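Local atomic coordinates of motility protein B (Helicobacter pylori, PDB entry 3CYP), a protein that probably forms, with MotA, the stator of the flagellar motor and may fasten the torque-generating machinery to the cell wall through this periplasmic C-terminal domain. Residues 8-13 and 105-110; 27-32 and 124-129; 45-50 and 95-100; 52-57 and 62-67; 68-73 and 83-88. All coordinates share one frame; numbering follows the deposited sequence. Where two conformers were deposited one is given.

Contact 1 (8-13 and 105-110); sequences ENATSD and KNNRVE
Asn107 carries this contact, with its side-chain amide laid against the backbone of Asn9 and Ala10. Asn107 ND2 is 3.5 Å from Ala10 CA, and Asn107 CG is 3.7 Å from Asn9 O. Asn107 OD1 sits 3.6 Å from Ala10 O. The amide nitrogen and oxygen both lie close to the Ala10 backbone. With CG placed beside its own backbone N (chi1 -65°), Asn107 sends the amide out toward the 8-13 loop. The methyl of Ala10 faces away from Asn107 and packs on Asp46 and Thr48. Asn9 contributes mainly its carbonyl oxygen.

The loop is shaped by an Asx turn. Asn9 OD1 accepts from Thr11 N at 3.1 Å, in the carbonyl plane and on a lone pair. This bond helps fix the backbone that Asn107 touches. Just beyond Asn107 strand 108-114 begins, where Arg108 forms a salt bridge with Glu110.

The polar ends of Asn107 are used by residues outside the two segments. Asn107 ND2 donates to Asp46 OD2, and Asn107 OD1 accepts from Arg65 NH1. Arg65 also bonds Ser12 O through NE. The amide thus links an acidic and a basic group while its flank rests on the 8-13 backbone. Packing brings the two segments together, and the bonds to Asp46 and Arg65 hold the buried amide and probably fix which way round it lies.

Contact 2 (27-32 and 124-129); sequences AKIIQK and HSILDN
Ile29 and Ile126 meet across this contact with aliphatic branches, and the flat groups stand to the sides. The His124 ring has Asp128 OD2 over one face, 3.7 Å above its plane and offset toward the rim. The Gln31 amide has Ala27 O at its edge, near its plane, and NE2 donates to this oxygen at 3.3 Å. Ala27 O also accepts from Gln31 N on the opposite face of its carbonyl plane.

Ile29 and Ile126 slide past each other in opposite directions, CG2 against CG2. In both residues CG2 lies anti to the backbone N, with CG1 beside that nitrogen. Ile29 has two conformers, so the closeness of these methyls is doubtful. In the conformer given, Leu127 CD2 comes to 3.9 Å from Ile29 CG2, and the two side chains cross at about a right angle. Ile126 CD1 is 3.8 Å from Lys32 CB and 3.3 Å from Lys32 O.

Nearby, Lys28 forms a salt bridge with Glu130. Ala27 and Ile30 pack on Leu73 of helix 58-75. This is apolar helix-helix packing: the C-terminal helix 117-131 rests on the end of helix 17-30, one of the helices of the OmpA-like fold.

Contact 3 (45-50 and 95-100); sequences TDDTPL and APNDSL
Asp46 and Asp47 meet Asn97, and Thr45 leads into them. Thr45 OG1 donates to Asp46 O at 2.7 Å, in the carbonyl plane and on a lone pair. This bond helps hold the carbonyl of Asp46, within the contact. Thr45 packs on helix 58-75 with its side chain.

Asp46 comes next and is buried. Its CB packs against the Asn97 amide. The carboxylate has CG between the backbone N and the carbonyl carbon (chi1 62°), which turns it back over its own loop. Asp46 OD1 accepts from Thr48 N at 2.9 Å and from Thr48 OG1 at 3.0 Å. Both donors come from the same face of the carboxylate plane. Asp46 OD2 accepts from Asn107 ND2, so both oxygens are engaged.

Asp47 stacks on Asn97. The two side chains come from opposite directions, and the carboxylate and amide planes are 22° apart. Asp47 OD1 and Asp47 OD2 are each 3.4 Å from Asn97 CB, and Asp47 CG is 3.5 Å from Asn97 CG. Arg103 of helix 100-105 lies against Asp46, Asp47 and Asn97. Ser99 caps the start of that helix.

At Thr48 the chain turns on, and Thr48 O accepts from His58 NE2. Leu50 then reaches Phe55. The turn from Asp46 to Thr48 is an Asx turn. It lies in the loop after strand 38-44 of an OmpA-like domain, a domain thought as a whole to recognise peptidoglycan.

Contact 4 (52-57 and 62-67); sequences KTRFKS and AANRAY
Arg54 meets Asn64 at about a right angle, with guanidinium and amide planes 85° apart. Arg54 CG sits between the backbone N and the carbonyl carbon (chi1 80°), and the chain, extended from CG to NE, carries the guanidinium to Asn64. Arg54 NH2 donates to Asn64 OD1 at 3.0 Å. The N-H...O angle is a bent 132°, with the donor above the carbonyl plane. Asn64 OD1 lies at the edge of the guanidinium, near its plane. Asn64 was modelled in two conformers, so this bond is doubtful.

Phe55 also crosses Asn64 at about a right angle. Phe55 CZ is 3.9 Å from Asn64 CB, which approaches the ring obliquely. In the same doubtful conformer, Asn64 OD1 lies at the ring edge, in its plane. Phe55 CZ lies 3.5 Å above one face of the Arg54 guanidinium, toward the rim. The peptide bond between Arg54 and Phe55 is cis.

The contact joins the loop before helix 58-75 to the first half of that helix in the OmpA-like fold. Ser57 is the N-cap, and its OG accepts from Glu60 N. Arg54 NH2 makes a long, weak ion pair with Asp13 OD2. Asn64 packs on Pro80 of the second subunit.

Contact 5 (68-73 and 83-88); sequences RVMKVL and LSFSSY
Helix 68-73 lies over strand 83-87 with Met70 nearest Phe85, their CA atoms 6.8 Å apart. The two run nearly antiparallel, at 167°. Their axes come within 8.7 Å.

Met70 lies along the strand. Its CG is anti to the backbone N (chi1 -166°), and the chain bends at the last torsion. Met70 CG is 4.0 Å from Leu83 CD1, and these two side chains slide past each other in opposite directions. Met70 SD is 3.7 Å from Ser84 C, over the strand backbone.

The contact packs the helix of a beta-alpha-beta unit (strand 38-44, helix 58-75, strand 83-87) on its second strand, parallel to the first in the sheet of the OmpA-like fold. Leu73 also packs on Val41 of strand 38-44.

Met70 crosses Phe85 at about a right angle. The contact is Met-aromatic, with Met70 SD 5.2 Å from the centroid of the Phe85 ring and 74° off its normal. Met70 CE is 3.9 Å from Phe85 CD1. Leu73 CD1 meets Leu83 CD2 at 4.0 Å, from an oblique direction. Ser84 points away from the helix, and its OG bonds Asn40 ND2. Met70 also packs on Tyr67 of the second subunit, and Phe85 on Leu83 of that subunit.

From the N terminus, the loop after strand 5-6 opens contact 1, which closes at strand 108-114. Helix 17-30 opens contact 2, closed only at helix 117-131, so contacts 1 and 2 cross. Contact 3 is nested in both. It joins the loop after strand 38-44 to the loop before helix 100-105. Inside contact 3 lie contacts 4 and 5 in series on helix 58-75, first its leading loop, then strand 83-87. Contacts 1, 3 and 4 touch one another around Arg65, Asp46 and Asn107. Contact 2 lies on the opposite side of the chain's centre from these three but touches contact 5 through Leu73. Contacts 4 and 5 both touch the second subunit.

Contact 1 (8-13 and 105-110)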
# COMPACT_ATOMS: atom_id res chain seq x y z
N GLU B 8 16.31 -10.44 8.31
CA GLU B 8 17.52 -10.89 9.02
C GLU B 8 17.25 -11.62 10.34
O GLU B 8 18.00 -12.55 10.71
CB GLU B 8 18.45 -9.69 9.25
CG GLU B 8 19.02 -9.12 7.92
CD GLU B 8 19.44 -7.65 7.98
OE1 GLU B 8 19.29 -6.94 6.95
OE2 GLU B 8 19.94 -7.18 9.04
N ASN B 9 16.19 -11.22 11.04
CA ASN B 9 15.80 -11.82 12.33
C ASN B 9 14.33 -11.53 12.70
O ASN B 9 13.60 -10.92 11.94
CB ASN B 9 16.74 -11.37 13.44
CG ASN B 9 16.82 -9.88 13.57
OD1 ASN B 9 15.80 -9.20 13.71
ND2 ASN B 9 18.04 -9.34 13.54
N ALA B 10 13.90 -11.98 13.88
CA ALA B 10 12.51 -11.87 14.27
C ALA B 10 11.94 -10.45 14.26
O ALA B 10 10.74 -10.29 14.11
CB ALA B 10 12.30 -12.50 15.67
N THR B 11 12.77 -9.43 14.45
CA THR B 11 12.25 -8.08 14.63
C THR B 11 12.68 -7.05 13.55
O THR B 11 12.16 -5.93 13.55
CB THR B 11 12.57 -7.56 16.02
OG1 THR B 11 13.99 -7.51 16.18
CG2 THR B 11 11.97 -8.48 17.06
N SER B 12 13.54 -7.47 12.61
CA SER B 12 14.12 -6.56 11.63
C SER B 12 13.15 -6.32 10.49
O SER B 12 12.51 -7.27 10.03
CB SER B 12 15.41 -7.14 11.04
OG SER B 12 16.02 -6.21 10.17
N ASP B 13 13.06 -5.07 10.07
CA ASP B 13 12.43 -4.72 8.77
C ASP B 13 13.42 -4.11 7.79
O ASP B 13 13.04 -3.53 6.77
CB ASP B 13 11.21 -3.81 8.97
CG ASP B 13 11.56 -2.48 9.61
OD1 ASP B 13 12.74 -2.23 9.99
OD2 ASP B 13 10.63 -1.67 9.73
N LYS B 105 12.85 -18.46 9.31
CA LYS B 105 12.30 -18.61 7.95
C LYS B 105 10.95 -17.89 7.78
O LYS B 105 10.58 -17.50 6.66
CB LYS B 105 12.09 -20.10 7.62
CG LYS B 105 13.36 -20.93 7.41
CD LYS B 105 13.88 -20.82 5.98
CE LYS B 105 14.86 -19.68 5.84
NZ LYS B 105 14.84 -18.97 4.57
N ASN B 106 10.21 -17.76 8.87
CA ASN B 106 8.86 -17.15 8.82
C ASN B 106 8.86 -15.64 8.72
O ASN B 106 7.83 -15.03 8.49
CB ASN B 106 8.00 -17.62 10.01
CG ASN B 106 7.65 -19.12 9.93
OD1 ASN B 106 7.45 -19.66 8.85
ND2 ASN B 106 7.62 -19.81 11.09
N ASN B 107 10.02 -15.01 8.90
CA ASN B 107 10.16 -13.58 8.81
C ASN B 107 10.49 -13.24 7.36
O ASN B 107 11.65 -13.25 6.94
CB ASN B 107 11.27 -13.12 9.76
CG ASN B 107 10.90 -13.36 11.17
OD1 ASN B 107 9.91 -12.82 11.65
ND2 ASN B 107 11.63 -14.27 11.84
N ARG B 108 9.45 -12.95 6.59
CA ARG B 108 9.62 -12.83 5.14
C ARG B 108 8.50 -12.04 4.50
O ARG B 108 7.47 -11.80 5.09
CB ARG B 108 9.77 -14.21 4.47
CG ARG B 108 8.51 -14.95 4.02
CD ARG B 108 7.89 -15.76 5.06
NE ARG B 108 6.64 -16.42 4.65
CZ ARG B 108 5.72 -16.79 5.52
NH1 ARG B 108 5.92 -16.60 6.81
NH2 ARG B 108 4.58 -17.31 5.12
N VAL B 109 8.76 -11.64 3.26
CA VAL B 109 7.75 -11.02 2.39
C VAL B 109 7.66 -11.93 1.18
O VAL B 109 8.69 -12.38 0.66
CB VAL B 109 8.10 -9.59 2.04
CG1 VAL B 109 7.26 -9.12 0.82
CG2 VAL B 109 7.90 -8.69 3.21
N GLU B 110 6.41 -12.23 0.76
CA GLU B 110 6.12 -13.06 -0.42
C GLU B 110 5.41 -12.23 -1.46
O GLU B 110 4.61 -11.34 -1.10
CB GLU B 110 5.23 -14.28 -0.05
CG GLU B 110 5.88 -15.19 0.99
CD GLU B 110 5.03 -16.35 1.40
OE1 GLU B 110 5.51 -17.16 2.23
OE2 GLU B 110 3.86 -16.45 0.94

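Contact 2 (27-32 and 124-129)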
# COMPACT_ATOMS: atom_id res chain seq x y z
N ALA B 27 11.11 -6.46 -9.67
CA ALA B 27 10.58 -5.25 -10.33
C ALA B 27 10.73 -5.37 -11.82
O ALA B 27 9.82 -5.05 -12.57
CB ALA B 27 11.29 -3.96 -9.79
N LYS B 28 11.89 -5.87 -12.26
CA LYS B 28 12.15 -6.05 -13.66
C LYS B 28 11.09 -6.92 -14.29
O LYS B 28 10.55 -6.57 -15.35
CB LYS B 28 13.53 -6.69 -13.85
CG LYS B 28 13.91 -6.96 -15.31
CD LYS B 28 15.27 -7.66 -15.32
CE LYS B 28 15.69 -8.10 -16.72
NZ LYS B 28 16.88 -9.02 -16.66
N ILE B 29 10.83 -8.07 -13.68
CA ILE B 29 9.86 -9.03 -14.22
C ILE B 29 8.46 -8.44 -14.19
O ILE B 29 7.66 -8.65 -15.10
CB ILE B 29 9.86 -10.36 -13.41
CG1 ILE B 29 11.09 -11.23 -13.74
CG2 ILE B 29 8.61 -11.18 -13.64
CD1 ILE B 29 11.76 -10.89 -15.05
N ILE B 30 8.13 -7.73 -13.09
CA ILE B 30 6.79 -7.17 -12.98
C ILE B 30 6.48 -6.25 -14.15
O ILE B 30 5.38 -6.29 -14.70
CB ILE B 30 6.55 -6.49 -11.64
CG1 ILE B 30 6.55 -7.52 -10.53
CG2 ILE B 30 5.25 -5.68 -11.66
CD1 ILE B 30 6.60 -6.97 -9.11
N GLN B 31 7.44 -5.44 -14.56
CA GLN B 31 7.20 -4.50 -15.63
C GLN B 31 7.00 -5.17 -16.99
O GLN B 31 6.53 -4.52 -17.92
CB GLN B 31 8.34 -3.49 -15.66
CG GLN B 31 8.38 -2.67 -14.41
CD GLN B 31 9.52 -1.73 -14.36
OE1 GLN B 31 9.51 -0.71 -15.06
NE2 GLN B 31 10.48 -1.99 -13.47
N LYS B 32 7.37 -6.45 -17.10
CA LYS B 32 7.18 -7.22 -18.34
C LYS B 32 5.79 -7.86 -18.42
O LYS B 32 5.39 -8.32 -19.50
CB LYS B 32 8.24 -8.33 -18.44
CG LYS B 32 9.67 -7.80 -18.59
CD LYS B 32 10.64 -8.93 -18.70
CE LYS B 32 12.09 -8.41 -18.64
NZ LYS B 32 12.49 -7.85 -19.92
N HIS B 124 4.52 -17.20 -16.25
CA HIS B 124 5.40 -18.36 -16.05
C HIS B 124 6.63 -18.23 -16.97
O HIS B 124 7.78 -18.46 -16.52
CB HIS B 124 4.64 -19.66 -16.36
CG HIS B 124 5.42 -20.89 -16.02
ND1 HIS B 124 5.12 -22.12 -16.56
CD2 HIS B 124 6.49 -21.07 -15.22
CE1 HIS B 124 5.98 -23.01 -16.10
NE2 HIS B 124 6.81 -22.41 -15.27
N SER B 125 6.39 -17.82 -18.21
CA SER B 125 7.47 -17.72 -19.22
C SER B 125 8.45 -16.67 -18.79
O SER B 125 9.65 -16.86 -18.88
CB SER B 125 6.97 -17.40 -20.62
OG SER B 125 6.28 -18.50 -21.15
N ILE B 126 7.90 -15.55 -18.33
CA ILE B 126 8.70 -14.38 -17.93
C ILE B 126 9.54 -14.74 -16.71
O ILE B 126 10.74 -14.39 -16.64
CB ILE B 126 7.78 -13.13 -17.73
CG1 ILE B 126 7.40 -12.53 -19.07
CG2 ILE B 126 8.47 -12.01 -16.86
CD1 ILE B 126 6.20 -11.53 -19.08
N LEU B 127 8.94 -15.42 -15.74
CA LEU B 127 9.69 -15.89 -14.57
C LEU B 127 10.80 -16.83 -14.99
O LEU B 127 11.92 -16.70 -14.52
CB LEU B 127 8.79 -16.61 -13.59
CG LEU B 127 7.86 -15.63 -12.85
CD1 LEU B 127 6.86 -16.47 -12.09
CD2 LEU B 127 8.65 -14.67 -11.94
N ASP B 128 10.48 -17.77 -15.87
CA ASP B 128 11.47 -18.70 -16.43
C ASP B 128 12.64 -17.99 -17.09
O ASP B 128 13.78 -18.38 -16.86
CB ASP B 128 10.81 -19.58 -17.48
CG ASP B 128 10.17 -20.76 -16.90
OD1 ASP B 128 10.35 -20.99 -15.67
OD2 ASP B 128 9.51 -21.49 -17.67
N ASN B 129 12.34 -17.00 -17.92
CA ASN B 129 13.37 -16.26 -18.67
C ASN B 129 14.33 -15.54 -17.73
O ASN B 129 15.54 -15.50 -17.96
CB ASN B 129 12.75 -15.24 -19.61
CG ASN B 129 11.96 -15.87 -20.73
OD1 ASN B 129 11.16 -15.19 -21.38
ND2 ASN B 129 12.17 -17.14 -20.97

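Contact 3 (45-50 and 95-100)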
# COMPACT_ATOMS: atom_id res chain seq x y z
N THR B 45 5.68 -12.69 9.89
CA THR B 45 6.61 -12.89 11.00
C THR B 45 6.55 -14.31 11.55
O THR B 45 5.65 -15.08 11.26
CB THR B 45 6.24 -11.95 12.18
OG1 THR B 45 5.02 -12.43 12.78
CG2 THR B 45 6.07 -10.49 11.72
N ASP B 46 7.54 -14.63 12.37
CA ASP B 46 7.44 -15.76 13.28
C ASP B 46 6.53 -15.39 14.45
O ASP B 46 5.91 -14.31 14.47
CB ASP B 46 8.85 -16.20 13.75
CG ASP B 46 9.60 -15.13 14.52
OD1 ASP B 46 8.98 -14.35 15.25
OD2 ASP B 46 10.84 -15.10 14.42
N ASP B 47 6.49 -16.25 15.47
CA ASP B 47 5.58 -16.04 16.57
C ASP B 47 6.37 -15.76 17.84
O ASP B 47 5.86 -15.98 18.94
CB ASP B 47 4.67 -17.26 16.74
CG ASP B 47 5.40 -18.49 17.24
OD1 ASP B 47 6.66 -18.44 17.35
OD2 ASP B 47 4.72 -19.50 17.52
N THR B 48 7.60 -15.27 17.68
CA THR B 48 8.42 -14.97 18.85
C THR B 48 7.88 -13.72 19.53
O THR B 48 7.48 -12.75 18.87
CB THR B 48 9.92 -14.80 18.53
OG1 THR B 48 10.15 -13.56 17.86
CG2 THR B 48 10.45 -15.92 17.69
N PRO B 49 7.81 -13.73 20.88
CA PRO B 49 7.30 -12.52 21.48
C PRO B 49 8.22 -11.35 21.19
O PRO B 49 9.44 -11.50 21.20
CB PRO B 49 7.25 -12.86 22.98
CG PRO B 49 7.28 -14.35 23.04
CD PRO B 49 8.16 -14.75 21.89
N LEU B 50 7.64 -10.18 20.91
CA LEU B 50 8.40 -9.02 20.48
C LEU B 50 9.17 -8.43 21.65
O LEU B 50 8.58 -8.13 22.71
CB LEU B 50 7.48 -7.97 19.85
CG LEU B 50 6.86 -8.33 18.50
CD1 LEU B 50 5.72 -7.36 18.13
CD2 LEU B 50 7.90 -8.38 17.40
N ALA B 95 7.11 -22.51 7.90
CA ALA B 95 7.84 -23.53 8.64
C ALA B 95 7.23 -23.58 10.02
O ALA B 95 6.73 -22.57 10.50
CB ALA B 95 9.29 -23.13 8.74
N PRO B 96 7.33 -24.73 10.71
CA PRO B 96 6.78 -24.73 12.06
C PRO B 96 7.57 -23.79 12.95
O PRO B 96 8.77 -23.61 12.74
CB PRO B 96 6.93 -26.21 12.49
CG PRO B 96 8.04 -26.74 11.65
CD PRO B 96 7.96 -26.01 10.33
N ASN B 97 6.93 -23.14 13.91
CA ASN B 97 7.64 -22.21 14.79
C ASN B 97 8.24 -22.97 15.97
O ASN B 97 8.19 -22.49 17.10
CB ASN B 97 6.73 -21.09 15.30
CG ASN B 97 6.48 -19.98 14.26
OD1 ASN B 97 5.34 -19.76 13.82
ND2 ASN B 97 7.53 -19.26 13.91
N ASP B 98 8.85 -24.12 15.68
CA ASP B 98 9.30 -25.05 16.73
C ASP B 98 10.77 -24.90 17.12
O ASP B 98 11.14 -25.26 18.25
CB ASP B 98 8.95 -26.49 16.36
CG ASP B 98 9.55 -26.93 15.03
OD1 ASP B 98 10.45 -26.24 14.51
OD2 ASP B 98 9.12 -28.00 14.52
N SER B 99 11.61 -24.42 16.21
CA SER B 99 13.02 -24.15 16.48
C SER B 99 13.40 -22.74 16.04
O SER B 99 12.70 -22.14 15.23
CB SER B 99 13.92 -25.14 15.73
OG SER B 99 14.20 -24.67 14.41
N LEU B 100 14.53 -22.25 16.53
CA LEU B 100 15.01 -20.90 16.18
C LEU B 100 15.20 -20.72 14.68
O LEU B 100 14.78 -19.73 14.09
CB LEU B 100 16.34 -20.61 16.89
CG LEU B 100 17.08 -19.33 16.51
CD1 LEU B 100 16.18 -18.11 16.59
CD2 LEU B 100 18.30 -19.18 17.41

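Contact 4 (52-57 and 62-67)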
# COMPACT_ATOMS: atom_id res chain seq x y z
N LYS B 52 12.75 -5.64 22.38
CA LYS B 52 13.70 -4.68 21.81
C LYS B 52 13.23 -4.14 20.45
O LYS B 52 14.02 -4.07 19.50
CB LYS B 52 15.10 -5.34 21.68
N THR B 53 11.96 -3.75 20.37
CA THR B 53 11.38 -3.31 19.10
C THR B 53 10.26 -2.28 19.26
O THR B 53 9.69 -2.15 20.34
CB THR B 53 10.83 -4.51 18.29
OG1 THR B 53 10.49 -4.07 16.97
CG2 THR B 53 9.60 -5.10 18.96
N ARG B 54 9.91 -1.60 18.16
CA ARG B 54 9.08 -0.39 18.23
C ARG B 54 7.53 -0.32 18.13
O ARG B 54 7.08 0.81 18.23
CB ARG B 54 9.66 0.71 17.32
CG ARG B 54 9.33 0.55 15.86
CD ARG B 54 9.76 1.77 15.07
NE ARG B 54 10.04 1.42 13.68
CZ ARG B 54 9.17 1.48 12.68
NH1 ARG B 54 7.92 1.90 12.87
NH2 ARG B 54 9.56 1.12 11.46
N PHE B 55 6.62 -1.28 17.92
CA PHE B 55 6.39 -2.51 17.08
C PHE B 55 5.60 -3.29 18.10
O PHE B 55 6.14 -4.08 18.89
CB PHE B 55 7.50 -3.34 16.40
CG PHE B 55 7.82 -2.91 14.98
CD1 PHE B 55 8.98 -3.34 14.36
CD2 PHE B 55 6.99 -2.05 14.27
CE1 PHE B 55 9.30 -2.92 13.06
CE2 PHE B 55 7.31 -1.61 13.00
CZ PHE B 55 8.46 -2.05 12.40
N LYS B 56 4.32 -2.97 18.13
CA LYS B 56 3.44 -3.38 19.20
C LYS B 56 2.72 -4.67 18.86
O LYS B 56 2.11 -5.30 19.73
CB LYS B 56 2.48 -2.24 19.54
CG LYS B 56 3.24 -1.01 20.03
CD LYS B 56 2.35 0.07 20.58
CE LYS B 56 3.20 1.23 21.13
NZ LYS B 56 2.44 2.11 22.07
N SER B 57 2.80 -5.10 17.60
CA SER B 57 2.23 -6.36 17.21
C SER B 57 3.01 -6.93 16.04
O SER B 57 3.71 -6.22 15.36
CB SER B 57 0.77 -6.18 16.79
OG SER B 57 0.69 -5.45 15.58
N ALA B 62 4.94 -6.99 10.30
CA ALA B 62 4.71 -7.61 8.96
C ALA B 62 4.28 -6.56 7.96
O ALA B 62 4.66 -6.59 6.78
CB ALA B 62 3.69 -8.70 9.00
N ALA B 63 3.43 -5.65 8.41
CA ALA B 63 3.01 -4.53 7.53
C ALA B 63 4.15 -3.66 7.06
O ALA B 63 4.22 -3.27 5.87
CB ALA B 63 1.98 -3.66 8.23
N ASN B 64 5.06 -3.30 7.97
CA ASN B 64 6.18 -2.45 7.58
C ASN B 64 7.11 -3.20 6.65
O ASN B 64 7.63 -2.64 5.69
CB ASN B 64 6.95 -1.85 8.78
CG ASN B 64 7.53 -0.48 8.46
OD1 ASN B 64 8.63 -0.14 8.91
ND2 ASN B 64 6.81 0.30 7.68
N ARG B 65 7.31 -4.50 6.89
CA ARG B 65 8.09 -5.32 5.94
C ARG B 65 7.52 -5.27 4.52
O ARG B 65 8.22 -4.99 3.55
CB ARG B 65 8.20 -6.74 6.39
CG ARG B 65 9.14 -6.90 7.59
CD ARG B 65 9.10 -8.30 8.14
NE ARG B 65 10.15 -8.52 9.15
CZ ARG B 65 10.16 -9.53 10.01
NH1 ARG B 65 9.21 -10.44 10.01
NH2 ARG B 65 11.18 -9.65 10.89
N ALA B 66 6.22 -5.54 4.42
CA ALA B 66 5.55 -5.59 3.12
C ALA B 66 5.53 -4.21 2.49
O ALA B 66 5.83 -4.06 1.30
CB ALA B 66 4.17 -6.14 3.27
N TYR B 67 5.17 -3.19 3.27
CA TYR B 67 5.13 -1.82 2.77
C TYR B 67 6.50 -1.38 2.22
O TYR B 67 6.62 -0.83 1.14
CB TYR B 67 4.64 -0.90 3.89
CG TYR B 67 4.80 0.57 3.58
CD1 TYR B 67 4.12 1.15 2.51
CD2 TYR B 67 5.67 1.38 4.30
CE1 TYR B 67 4.28 2.50 2.17
CE2 TYR B 67 5.82 2.75 3.98
CZ TYR B 67 5.10 3.29 2.93
OH TYR B 67 5.20 4.64 2.58

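Contact 5 (68-73 and 83-88)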
# COMPACT_ATOMS: atom_id res chain seq x y z
N ARG B 68 7.56 -1.66 2.98
CA ARG B 68 8.90 -1.26 2.59
C ARG B 68 9.33 -1.95 1.31
O ARG B 68 9.90 -1.31 0.45
CB ARG B 68 9.90 -1.54 3.72
CG ARG B 68 9.74 -0.50 4.84
CD ARG B 68 10.59 -0.73 6.05
NE ARG B 68 11.94 -1.21 5.76
CZ ARG B 68 13.00 -0.46 5.47
NH1 ARG B 68 12.92 0.86 5.37
NH2 ARG B 68 14.16 -1.03 5.26
N VAL B 69 9.03 -3.23 1.18
CA VAL B 69 9.34 -3.95 -0.05
C VAL B 69 8.56 -3.30 -1.19
O VAL B 69 9.08 -3.07 -2.30
CB VAL B 69 9.08 -5.44 0.06
CG1 VAL B 69 9.08 -6.10 -1.34
CG2 VAL B 69 10.18 -6.06 0.96
N MET B 70 7.28 -3.04 -0.96
CA MET B 70 6.43 -2.39 -2.00
C MET B 70 7.01 -1.03 -2.47
O MET B 70 7.04 -0.73 -3.69
CB MET B 70 4.99 -2.24 -1.52
CG MET B 70 4.08 -1.92 -2.66
SD MET B 70 2.41 -1.44 -2.10
CE MET B 70 2.74 0.13 -1.30
N LYS B 71 7.47 -0.21 -1.52
CA LYS B 71 8.07 1.08 -1.86
C LYS B 71 9.27 0.90 -2.75
O LYS B 71 9.44 1.64 -3.73
CB LYS B 71 8.53 1.83 -0.61
CG LYS B 71 7.42 2.36 0.22
CD LYS B 71 7.88 3.59 0.98
CE LYS B 71 8.81 3.27 2.08
NZ LYS B 71 9.19 4.58 2.76
N VAL B 72 10.10 -0.12 -2.44
CA VAL B 72 11.25 -0.41 -3.29
C VAL B 72 10.88 -0.82 -4.69
O VAL B 72 11.42 -0.32 -5.68
CB VAL B 72 12.22 -1.40 -2.67
CG1 VAL B 72 13.38 -1.67 -3.65
CG2 VAL B 72 12.76 -0.81 -1.36
N LEU B 73 9.86 -1.68 -4.82
CA LEU B 73 9.38 -2.02 -6.15
C LEU B 73 8.99 -0.77 -6.97
O LEU B 73 9.21 -0.66 -8.19
CB LEU B 73 8.17 -2.98 -6.12
CG LEU B 73 8.51 -4.39 -5.62
CD1 LEU B 73 7.27 -5.18 -5.21
CD2 LEU B 73 9.37 -5.12 -6.65
N LEU B 83 0.08 -2.54 -7.73
CA LEU B 83 0.59 -2.98 -6.43
C LEU B 83 -0.37 -2.78 -5.26
O LEU B 83 -1.19 -1.85 -5.24
CB LEU B 83 1.89 -2.24 -6.10
CG LEU B 83 3.12 -2.75 -6.81
CD1 LEU B 83 4.22 -1.68 -6.68
CD2 LEU B 83 3.58 -4.11 -6.25
N SER B 84 -0.25 -3.67 -4.28
CA SER B 84 -0.85 -3.53 -2.97
C SER B 84 0.05 -4.26 -1.99
O SER B 84 0.92 -5.03 -2.40
CB SER B 84 -2.24 -4.13 -2.96
OG SER B 84 -2.23 -5.50 -3.21
N PHE B 85 -0.16 -4.01 -0.70
CA PHE B 85 0.53 -4.77 0.36
C PHE B 85 -0.43 -5.26 1.42
O PHE B 85 -1.50 -4.64 1.65
CB PHE B 85 1.67 -3.96 0.98
CG PHE B 85 1.23 -2.89 1.96
CD1 PHE B 85 0.79 -1.64 1.51
CD2 PHE B 85 1.24 -3.14 3.34
CE1 PHE B 85 0.41 -0.65 2.41
CE2 PHE B 85 0.84 -2.14 4.24
CZ PHE B 85 0.42 -0.91 3.75
N SER B 86 -0.06 -6.37 2.04
CA SER B 86 -0.92 -6.99 3.01
C SER B 86 -0.10 -7.53 4.14
O SER B 86 0.95 -8.10 3.92
CB SER B 86 -1.77 -8.08 2.40
OG SER B 86 -2.62 -7.59 1.37
N SER B 87 -0.59 -7.33 5.35
CA SER B 87 0.06 -7.91 6.52
C SER B 87 -0.65 -9.16 6.99
O SER B 87 -1.84 -9.14 7.25
CB SER B 87 0.12 -6.89 7.66
OG SER B 87 0.65 -7.60 8.79
N TYR B 88 0.11 -10.25 7.14
CA TYR B 88 -0.37 -11.49 7.70
C TYR B 88 0.13 -11.76 9.14
O TYR B 88 -0.22 -12.78 9.70
CB TYR B 88 -0.03 -12.65 6.74
CG TYR B 88 -0.92 -12.65 5.54
CD1 TYR B 88 -1.97 -13.53 5.44
CD2 TYR B 88 -0.76 -11.73 4.53
CE1 TYR B 88 -2.83 -13.52 4.36
CE2 TYR B 88 -1.62 -11.70 3.43
CZ TYR B 88 -2.66 -12.59 3.36
OH TYR B 88 -3.51 -12.62 2.27